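Local coordinates for YARHG domain-containing protein (Legionella pneumophila subsp. pneumophila, PDB 4G2A), which is of unknown function but, with its DUF4424 and YARHG domains, has been proposed to be a nutrient-binding protein, at residues Tyr93-Thr98 with His141-Gly146; Ile28-Lys33 with Trp44-Asn49; Gly7-Leu12 with Pro67-Asp72. All coordinates share one frame; numbering follows the deposited sequence.

Contact 1: Tyr93-Thr98 with His141-Gly146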
loop_
_atom_site.group_PDB
_atom_site.type_symbol
_atom_site.label_atom_id
_atom_site.label_comp_id
_atom_site.label_asym_id
_atom_site.label_seq_id
_atom_site.Cartn_x
_atom_site.Cartn_y
_atom_site.Cartn_z
ATOM N N TYR A 93 7.437 8.719 -7.904
ATOM C CA TYR A 93 8.094 8.583 -9.189
ATOM C C TYR A 93 7.202 9.039 -10.298
ATOM O O TYR A 93 6.029 8.668 -10.335
ATOM C CB TYR A 93 8.511 7.104 -9.407
ATOM C CG TYR A 93 9.365 6.591 -8.279
ATOM C CD1 TYR A 93 10.717 6.909 -8.204
ATOM C CD2 TYR A 93 8.805 5.874 -7.227
ATOM C CE1 TYR A 93 11.500 6.494 -7.131
ATOM C CE2 TYR A 93 9.575 5.479 -6.134
ATOM C CZ TYR A 93 10.926 5.779 -6.101
ATOM O OH TYR A 93 11.705 5.394 -5.044
ATOM N N ASP A 94 7.781 9.805 -11.231
ATOM C CA ASP A 94 7.155 10.290 -12.468
ATOM C C ASP A 94 5.840 10.996 -12.172
ATOM O O ASP A 94 4.800 10.682 -12.756
ATOM C CB ASP A 94 6.965 9.138 -13.490
ATOM C CG ASP A 94 8.243 8.348 -13.753
ATOM O OD1 ASP A 94 9.248 8.964 -14.188
ATOM O OD2 ASP A 94 8.248 7.123 -13.495
ATOM N N PHE A 95 5.892 11.922 -11.222
ATOM C CA PHE A 95 4.761 12.747 -10.845
ATOM C C PHE A 95 4.383 13.640 -12.004
ATOM O O PHE A 95 5.221 14.381 -12.528
ATOM C CB PHE A 95 5.091 13.588 -9.612
ATOM C CG PHE A 95 3.953 14.482 -9.184
ATOM C CD1 PHE A 95 2.901 13.980 -8.416
ATOM C CD2 PHE A 95 3.930 15.829 -9.545
ATOM C CE1 PHE A 95 1.837 14.804 -8.029
ATOM C CE2 PHE A 95 2.878 16.659 -9.136
ATOM C CZ PHE A 95 1.838 16.139 -8.382
ATOM N N LEU A 96 3.122 13.538 -12.415
ATOM C CA LEU A 96 2.516 14.339 -13.459
ATOM C C LEU A 96 1.233 14.955 -12.915
ATOM O O LEU A 96 0.399 14.225 -12.372
ATOM C CB LEU A 96 2.206 13.494 -14.715
ATOM C CG LEU A 96 3.352 12.788 -15.429
ATOM C CD1 LEU A 96 2.797 11.856 -16.484
ATOM C CD2 LEU A 96 4.352 13.788 -16.039
ATOM N N VAL A 97 1.075 16.288 -13.065
ATOM C CA VAL A 97 -0.115 17.031 -12.663
ATOM C C VAL A 97 -0.676 17.779 -13.880
ATOM O O VAL A 97 0.081 18.361 -14.672
ATOM C CB VAL A 97 0.103 17.963 -11.426
ATOM C CG1 VAL A 97 1.319 18.878 -11.583
ATOM C CG2 VAL A 97 -1.153 18.762 -11.079
ATOM N N THR A 98 -2.015 17.688 -14.048
ATOM C CA THR A 98 -2.782 18.393 -15.071
ATOM C C THR A 98 -3.793 19.312 -14.366
ATOM O O THR A 98 -4.428 18.906 -13.386
ATOM C CB THR A 98 -3.476 17.446 -16.079
ATOM O OG1 THR A 98 -4.599 16.819 -15.469
ATOM C CG2 THR A 98 -2.540 16.404 -16.677
ATOM N N HIS A 141 -3.622 13.903 -10.698
ATOM C CA HIS A 141 -2.324 13.392 -10.298
ATOM C C HIS A 141 -2.107 12.007 -10.884
ATOM O O HIS A 141 -3.039 11.199 -10.979
ATOM C CB HIS A 141 -2.207 13.309 -8.771
ATOM C CG HIS A 141 -2.048 14.615 -8.074
ATOM N ND1 HIS A 141 -2.053 14.694 -6.690
ATOM C CD2 HIS A 141 -1.907 15.863 -8.578
ATOM C CE1 HIS A 141 -1.902 15.974 -6.400
ATOM N NE2 HIS A 141 -1.812 16.716 -7.507
ATOM N N ASP A 142 -0.871 11.741 -11.276
ATOM C CA ASP A 142 -0.426 10.455 -11.802
ATOM C C ASP A 142 1.012 10.315 -11.341
ATOM O O ASP A 142 1.828 11.192 -11.613
ATOM C CB ASP A 142 -0.587 10.371 -13.340
ATOM C CG ASP A 142 -0.072 9.114 -14.026
ATOM O OD1 ASP A 142 0.426 8.210 -13.325
ATOM O OD2 ASP A 142 -0.127 9.056 -15.275
ATOM N N TYR A 143 1.286 9.278 -10.553
ATOM C CA TYR A 143 2.607 8.996 -10.008
ATOM C C TYR A 143 2.638 7.560 -9.476
ATOM O O TYR A 143 1.604 6.893 -9.409
ATOM C CB TYR A 143 2.996 10.016 -8.908
ATOM C CG TYR A 143 2.005 10.100 -7.766
ATOM C CD1 TYR A 143 0.886 10.926 -7.845
ATOM C CD2 TYR A 143 2.219 9.406 -6.580
ATOM C CE1 TYR A 143 -0.022 11.014 -6.793
ATOM C CE2 TYR A 143 1.332 9.506 -5.515
ATOM C CZ TYR A 143 0.205 10.299 -5.632
ATOM O OH TYR A 143 -0.671 10.394 -4.589
ATOM N N SER A 144 3.834 7.108 -9.088
ATOM C CA SER A 144 4.076 5.786 -8.511
ATOM C C SER A 144 4.893 5.910 -7.256
ATOM O O SER A 144 5.550 6.918 -7.044
ATOM C CB SER A 144 4.813 4.891 -9.509
ATOM O OG SER A 144 3.979 4.646 -10.626
ATOM N N THR A 145 4.873 4.872 -6.438
ATOM C CA THR A 145 5.683 4.742 -5.221
ATOM C C THR A 145 6.154 3.303 -5.179
ATOM O O THR A 145 5.673 2.485 -5.972
ATOM C CB THR A 145 4.878 5.114 -3.938
ATOM O OG1 THR A 145 3.884 4.120 -3.695
ATOM C CG2 THR A 145 4.249 6.502 -3.985
ATOM N N GLY A 146 7.031 2.995 -4.237
ATOM C CA GLY A 146 7.436 1.629 -3.945
ATOM C C GLY A 146 6.379 1.014 -3.040
ATOM O O GLY A 146 5.430 1.698 -2.613
HETATM O O HOH W 1 3.326 8.806 -13.841
HETATM O O HOH W 2 5.097 5.994 -12.562
#
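Tyr93 and Ser144 form one antiparallel hydrogen-bonded pair, with Tyr93 N to Ser144 O at 2.7 Å and Ser144 N to Tyr93 O at 3.0 Å. Leu96 and Asp142 form a second, in which Leu96 N lies 2.8 Å from Asp142 O. Asp94 and Phe95 stand opposite Tyr143 alone, so the register slips by one, a beta bulge at the corner the chain turns at Asp94. Water 1 donates to Asp94 O at 2.6 Å and weakly to Asp142 OD1, whose stronger partner is His45 NE2.

A separate aromatic group gathers Phe95, Tyr143 and His141, the last sharing its face with Val97. Phe95 has CG anti to its own N (chi1 179°), which brings the end of the side chain up to the neighbouring strand: its ring edge meets the face of His141, CE1 over the imidazole centre, planes at 62°. At the imidazole edge, Val97 CG2 approaches His141 CD2 to 3.9 Å. Phe95 CD1 touches Tyr143 CD1 at 3.7 Å; the side chains lie side by side, their rings oblique. Phe66 stacks on Phe95 and Tyr46 on Tyr143.

Together these features define an antiparallel strand pair interrupted by a beta bulge, accompanied by an aromatic cluster.

Contact 2: Ile28-Lys33 with Trp44-Asn49. With SO4 (sulfate ion), chain D; SO4 (sulfate ion), chain E.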
loop_
_atom_site.group_PDB
_atom_site.type_symbol
_atom_site.label_atom_id
_atom_site.label_comp_id
_atom_site.label_asym_id
_atom_site.label_seq_id
_atom_site.Cartn_x
_atom_site.Cartn_y
_atom_site.Cartn_z
ATOM N N ILE A 28 -9.730 8.397 -6.230
ATOM C CA ILE A 28 -8.367 7.951 -5.982
ATOM C C ILE A 28 -8.243 6.433 -6.217
ATOM O O ILE A 28 -8.813 5.610 -5.496
ATOM C CB ILE A 28 -7.946 8.404 -4.551
ATOM C CG1 ILE A 28 -7.992 9.964 -4.453
ATOM C CG2 ILE A 28 -6.553 7.864 -4.172
ATOM C CD1 ILE A 28 -8.230 10.549 -3.076
ATOM N N ARG A 29 -7.475 6.086 -7.238
ATOM C CA ARG A 29 -7.254 4.707 -7.654
ATOM C C ARG A 29 -5.812 4.361 -7.390
ATOM O O ARG A 29 -4.936 5.054 -7.877
ATOM C CB ARG A 29 -7.622 4.541 -9.142
ATOM C CG ARG A 29 -7.904 3.113 -9.528
ATOM C CD ARG A 29 -8.230 3.031 -10.993
ATOM N NE ARG A 29 -8.377 1.655 -11.461
ATOM C CZ ARG A 29 -7.376 0.938 -11.948
ATOM N NH1 ARG A 29 -6.158 1.456 -12.032
ATOM N NH2 ARG A 29 -7.577 -0.308 -12.335
ATOM N N ILE A 30 -5.564 3.345 -6.555
ATOM C CA ILE A 30 -4.219 2.912 -6.148
ATOM C C ILE A 30 -4.090 1.468 -6.612
ATOM O O ILE A 30 -4.830 0.586 -6.148
ATOM C CB ILE A 30 -3.985 3.110 -4.617
ATOM C CG1 ILE A 30 -4.354 4.550 -4.159
ATOM C CG2 ILE A 30 -2.551 2.755 -4.243
ATOM C CD1 ILE A 30 -4.205 4.859 -2.635
ATOM N N SER A 31 -3.242 1.256 -7.624
ATOM C CA SER A 31 -3.100 -0.047 -8.282
ATOM C C SER A 31 -1.717 -0.668 -8.095
ATOM O O SER A 31 -0.718 -0.019 -8.377
ATOM C CB SER A 31 -3.408 0.088 -9.767
ATOM O OG SER A 31 -3.425 -1.211 -10.326
ATOM N N GLY A 32 -1.690 -1.926 -7.654
ATOM C CA GLY A 32 -0.471 -2.694 -7.386
ATOM C C GLY A 32 0.104 -3.422 -8.585
ATOM O O GLY A 32 -0.630 -3.857 -9.469
ATOM N N LYS A 33 1.435 -3.563 -8.603
ATOM C CA LYS A 33 2.229 -4.272 -9.606
ATOM C C LYS A 33 3.358 -4.983 -8.882
ATOM O O LYS A 33 3.959 -4.374 -7.997
ATOM C CB LYS A 33 2.783 -3.277 -10.637
ATOM C CG LYS A 33 3.392 -3.903 -11.886
ATOM C CD LYS A 33 3.928 -2.819 -12.836
ATOM C CE LYS A 33 4.540 -3.430 -14.079
ATOM N NZ LYS A 33 5.237 -2.426 -14.936
ATOM N N TRP A 44 3.042 0.757 -6.349
ATOM C CA TRP A 44 1.684 1.261 -6.356
ATOM C C TRP A 44 1.613 2.421 -7.342
ATOM O O TRP A 44 2.477 3.307 -7.325
ATOM C CB TRP A 44 1.233 1.701 -4.957
ATOM C CG TRP A 44 1.104 0.575 -3.981
ATOM C CD1 TRP A 44 1.974 0.255 -2.986
ATOM C CD2 TRP A 44 0.024 -0.366 -3.891
ATOM N NE1 TRP A 44 1.524 -0.841 -2.299
ATOM C CE2 TRP A 44 0.320 -1.239 -2.823
ATOM C CE3 TRP A 44 -1.191 -0.531 -4.581
ATOM C CZ2 TRP A 44 -0.551 -2.260 -2.424
ATOM C CZ3 TRP A 44 -2.035 -1.576 -4.217
ATOM C CH2 TRP A 44 -1.725 -2.409 -3.134
ATOM N N HIS A 45 0.591 2.398 -8.207
ATOM C CA HIS A 45 0.323 3.432 -9.204
ATOM C C HIS A 45 -0.942 4.171 -8.807
ATOM O O HIS A 45 -2.006 3.575 -8.688
ATOM C CB HIS A 45 0.213 2.819 -10.607
ATOM C CG HIS A 45 0.020 3.822 -11.702
ATOM N ND1 HIS A 45 -0.650 3.490 -12.864
ATOM C CD2 HIS A 45 0.395 5.121 -11.771
ATOM C CE1 HIS A 45 -0.649 4.586 -13.603
ATOM N NE2 HIS A 45 -0.033 5.592 -12.983
ATOM N N TYR A 46 -0.808 5.470 -8.583
ATOM C CA TYR A 46 -1.883 6.350 -8.143
ATOM C C TYR A 46 -2.420 7.193 -9.277
ATOM O O TYR A 46 -1.652 7.926 -9.907
ATOM C CB TYR A 46 -1.384 7.293 -7.027
ATOM C CG TYR A 46 -0.839 6.616 -5.788
ATOM C CD1 TYR A 46 0.402 5.979 -5.806
ATOM C CD2 TYR A 46 -1.485 6.742 -4.565
ATOM C CE1 TYR A 46 0.932 5.393 -4.654
ATOM C CE2 TYR A 46 -0.962 6.172 -3.408
ATOM C CZ TYR A 46 0.244 5.492 -3.457
ATOM O OH TYR A 46 0.740 4.924 -2.308
ATOM N N ASN A 47 -3.735 7.085 -9.551
ATOM C CA ASN A 47 -4.422 7.955 -10.504
ATOM C C ASN A 47 -5.462 8.691 -9.672
ATOM O O ASN A 47 -6.399 8.071 -9.161
ATOM C CB ASN A 47 -5.015 7.200 -11.672
ATOM C CG ASN A 47 -4.001 6.591 -12.590
ATOM O OD1 ASN A 47 -3.646 5.419 -12.460
ATOM N ND2 ASN A 47 -3.616 7.325 -13.619
ATOM N N CYS A 48 -5.228 9.978 -9.418
ATOM C CA CYS A 48 -6.095 10.746 -8.533
ATOM C C CYS A 48 -6.725 11.910 -9.243
ATOM O O CYS A 48 -6.028 12.714 -9.831
ATOM C CB CYS A 48 -5.329 11.226 -7.303
ATOM S SG CYS A 48 -4.273 9.975 -6.531
ATOM N N ASN A 49 -8.035 12.046 -9.104
ATOM C CA ASN A 49 -8.756 13.170 -9.640
ATOM C C ASN A 49 -9.349 13.926 -8.480
ATOM O O ASN A 49 -9.692 13.317 -7.472
ATOM C CB ASN A 49 -9.818 12.761 -10.683
ATOM C CG ASN A 49 -10.118 13.925 -11.600
ATOM O OD1 ASN A 49 -9.394 14.176 -12.565
ATOM N ND2 ASN A 49 -11.132 14.722 -11.271
HETATM S S SO4 D . -4.674 -1.644 -13.591
HETATM O O1 SO4 D . -3.407 -2.380 -13.545
HETATM O O2 SO4 D . -5.608 -2.167 -12.583
HETATM O O3 SO4 D . -4.430 -0.226 -13.342
HETATM O O4 SO4 D . -5.243 -1.795 -14.931
HETATM S S SO4 E . -11.773 -1.094 -11.885
HETATM O O1 SO4 E . -10.745 -1.813 -12.645
HETATM O O2 SO4 E . -12.043 -1.800 -10.628
HETATM O O3 SO4 E . -11.308 0.275 -11.608
HETATM O O4 SO4 E . -13.014 -1.032 -12.663
HETATM O O HOH W 3 -4.064 3.598 -10.455
#
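Ile30 is gripped by two aromatic side chains of the facing strand, and this is the tightly packed part of the contact. Its CG2 sits over one face of the Tyr46 ring, 4.0 Å from the centroid and 17° off the ring normal, a CH-pi contact. The same methyl reaches Trp44 CE3 at 3.6 Å, while CD1 extends from CG1 to Tyr46 CE2. Trp44 has CG anti to its carbonyl carbon (chi1 -67°), and its six-membered ring leans across the strand until CE3 is 3.4 Å from Gly32 N; with no side chain on Gly32, the indole can lie close against the backbone. Ile28 CG2 meets Cys48 SG. Val157 and Tyr159 of strand 155-160 also pack against this face.

The reverse face is polar and more open to solvent. Arg29 is extended from CG to NE and presents its guanidinium edge to two sulfates, probably from the crystallisation liquor. NH1 and NH2 each hydrogen-bond to the chain D sulfate, at 2.7 Å to O3 and O2 respectively, and NE reaches O3 of the chain E sulfate almost straight, at 172°. Ser31 OG is a weak additional partner of the first sulfate. Asn47 OD1 lies over one face of the His45 ring, whose NE2 is hydrogen-bonded to Asp142 OD1.

Between the faces, the pairs Arg29-Asn47 and Ser31-His45 each make two nearly straight backbone bonds. The chemistry implies a two-sided hairpin: a buried apolar face, and a polar one on which Arg29 can hold an anion such as sulfate, though no natural ligand can be inferred.

Contact 3: Gly7-Leu12 with Pro67-Asp72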
loop_
_atom_site.group_PDB
_atom_site.type_symbol
_atom_site.label_atom_id
_atom_site.label_comp_id
_atom_site.label_asym_id
_atom_site.label_seq_id
_atom_site.Cartn_x
_atom_site.Cartn_y
_atom_site.Cartn_z
ATOM N N GLY A 7 8.391 2.764 1.240
ATOM C CA GLY A 7 8.197 2.848 -0.201
ATOM C C GLY A 7 7.593 4.131 -0.750
ATOM O O GLY A 7 7.626 4.355 -1.961
ATOM N N GLY A 8 7.054 4.971 0.122
ATOM C CA GLY A 8 6.394 6.214 -0.276
ATOM C C GLY A 8 4.890 6.083 -0.186
ATOM O O GLY A 8 4.365 4.986 0.027
ATOM N N GLU A 9 4.186 7.206 -0.308
ATOM C CA GLU A 9 2.726 7.216 -0.207
ATOM C C GLU A 9 2.118 8.422 -0.928
ATOM O O GLU A 9 2.819 9.392 -1.248
ATOM C CB GLU A 9 2.265 7.187 1.272
ATOM C CG GLU A 9 2.740 8.336 2.171
ATOM C CD GLU A 9 1.893 8.569 3.418
ATOM O OE1 GLU A 9 0.701 8.175 3.431
ATOM O OE2 GLU A 9 2.399 9.209 4.365
ATOM N N GLY A 10 0.815 8.344 -1.150
ATOM C CA GLY A 10 0.056 9.417 -1.761
ATOM C C GLY A 10 -0.460 10.427 -0.754
ATOM O O GLY A 10 -0.526 10.161 0.453
ATOM N N SER A 11 -0.776 11.616 -1.248
ATOM C CA SER A 11 -1.278 12.707 -0.414
ATOM C C SER A 11 -2.243 13.565 -1.208
ATOM O O SER A 11 -2.081 13.696 -2.433
ATOM C CB SER A 11 -0.123 13.574 0.091
ATOM O OG SER A 11 0.598 12.996 1.168
ATOM N N LEU A 12 -3.245 14.142 -0.521
ATOM C CA LEU A 12 -4.177 15.099 -1.136
ATOM C C LEU A 12 -3.394 16.352 -1.572
ATOM O O LEU A 12 -2.399 16.668 -0.903
ATOM C CB LEU A 12 -5.284 15.539 -0.123
ATOM C CG LEU A 12 -6.477 14.635 0.116
ATOM C CD1 LEU A 12 -7.397 15.256 1.118
ATOM C CD2 LEU A 12 -7.257 14.355 -1.171
ATOM N N PRO A 67 2.591 17.294 -1.199
ATOM C CA PRO A 67 3.691 16.932 -0.289
ATOM C C PRO A 67 4.088 15.477 -0.423
ATOM O O PRO A 67 3.262 14.634 -0.765
ATOM C CB PRO A 67 3.120 17.210 1.103
ATOM C CG PRO A 67 1.708 17.614 0.906
ATOM C CD PRO A 67 1.304 17.300 -0.486
ATOM N N PHE A 68 5.340 15.160 -0.130
ATOM C CA PHE A 68 5.781 13.769 -0.269
ATOM C C PHE A 68 6.922 13.410 0.702
ATOM O O PHE A 68 7.718 14.279 1.078
ATOM C CB PHE A 68 6.228 13.500 -1.734
ATOM C CG PHE A 68 7.213 14.499 -2.291
ATOM C CD1 PHE A 68 8.573 14.411 -1.988
ATOM C CD2 PHE A 68 6.795 15.509 -3.136
ATOM C CE1 PHE A 68 9.485 15.330 -2.512
ATOM C CE2 PHE A 68 7.712 16.428 -3.664
ATOM C CZ PHE A 68 9.046 16.342 -3.339
ATOM N N PRO A 69 7.045 12.115 1.079
ATOM C CA PRO A 69 8.219 11.704 1.882
ATOM C C PRO A 69 9.460 11.602 0.990
ATOM O O PRO A 69 9.355 11.488 -0.231
ATOM C CB PRO A 69 7.800 10.330 2.441
ATOM C CG PRO A 69 6.796 9.792 1.463
ATOM C CD PRO A 69 6.195 10.955 0.719
ATOM N N ILE A 70 10.642 11.659 1.587
ATOM C CA ILE A 70 11.895 11.562 0.825
ATOM C C ILE A 70 12.799 10.493 1.407
ATOM O O ILE A 70 12.572 10.034 2.538
ATOM C CB ILE A 70 12.650 12.906 0.761
ATOM C CG1 ILE A 70 13.092 13.391 2.163
ATOM C CG2 ILE A 70 11.901 13.957 -0.046
ATOM C CD1 ILE A 70 14.429 14.194 2.167
ATOM N N ASN A 71 13.864 10.137 0.666
ATOM C CA ASN A 71 14.879 9.238 1.196
ATOM C C ASN A 71 15.808 10.098 2.053
ATOM O O ASN A 71 16.532 10.939 1.530
ATOM C CB ASN A 71 15.626 8.487 0.077
ATOM C CG ASN A 71 16.605 7.450 0.571
ATOM O OD1 ASN A 71 17.059 7.454 1.735
ATOM N ND2 ASN A 71 16.995 6.561 -0.330
ATOM N N ASP A 72 15.700 9.971 3.376
ATOM C CA ASP A 72 16.515 10.799 4.268
ATOM C C ASP A 72 17.776 10.051 4.763
ATOM O O ASP A 72 18.522 10.589 5.575
ATOM C CB ASP A 72 15.676 11.320 5.451
ATOM C CG ASP A 72 15.018 10.256 6.306
ATOM O OD1 ASP A 72 15.421 9.070 6.202
ATOM O OD2 ASP A 72 14.082 10.602 7.067
HETATM O O HOH W 4 2.794 12.001 -0.485
#
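Ser11 faces Pro67 across a gap too wide for direct backbone pairing at this point: their CA atoms are 6.5 Å apart, and no hydrogen bond runs directly between segments 7-12 and 67-72. The side chain of Ser11 shows how the gap is bridged. Its CB points toward the other segment and makes the close approach, 3.6 Å from Pro67 O and 4.0 Å from Pro67 CD, so the methylene rests against both the carbonyl oxygen and the proline ring. From there OG turns to lie beside the backbone N, anti to the carbonyl carbon (chi1 -77°). This rotation takes the hydroxyl to water 4, at 2.9 Å, and leaves OG 3.7 Å from Pro67 O. The tip is also near Gly10 O of its own strand, a weak interaction at most.

Water 4 takes the place of the missing direct bond. It donates to Glu9 O and to Pro67 O, each at 2.7 Å, so one water joins two carbonyls from facing segments and also touches the serine hydroxyl. A proline nitrogen has no hydrogen to give, which is consistent with a water serving these carbonyls here.

Proline ring contacts flank the water on both sides along the chain. Pro67 CD rests against Leu12 O, while Pro69 turns its ring toward the other segment and sets CG 4.0 Å from Gly8 CA. Gly8, with a positive phi of 104°, offers only backbone here. Tyr121 also packs on Pro69, and Val160 of strand 155-160 touches both Glu9 and Ser11.

Such geometry is characteristic of a water-mediated link where two antiparallel strands part, here near the start of strand 10-15 and the end of strand 60-68.

How the contacts relate
Contact 2 is the most buried of the three, whereas contacts 1 and 3 are only partly buried. Contacts 1 and 2 hold neighbouring strands, 136-150 and 43-54, and are tied together by the backbone pair His141 N to Cys48 O. Contact 3 meets contact 1 through Gly146 N and Gly7 O, while Tyr143 OH and the Tyr46 ring pack against its Gly10. Chemistry follows place: regular backbone ladders in contact 2, a ladder shifted by a bulge in contact 1, and a water instead of a ladder in contact 3. Aromatic packing dominates the inner faces of contacts 1 and 2; in contact 3 proline rings and a bridging water do the joining.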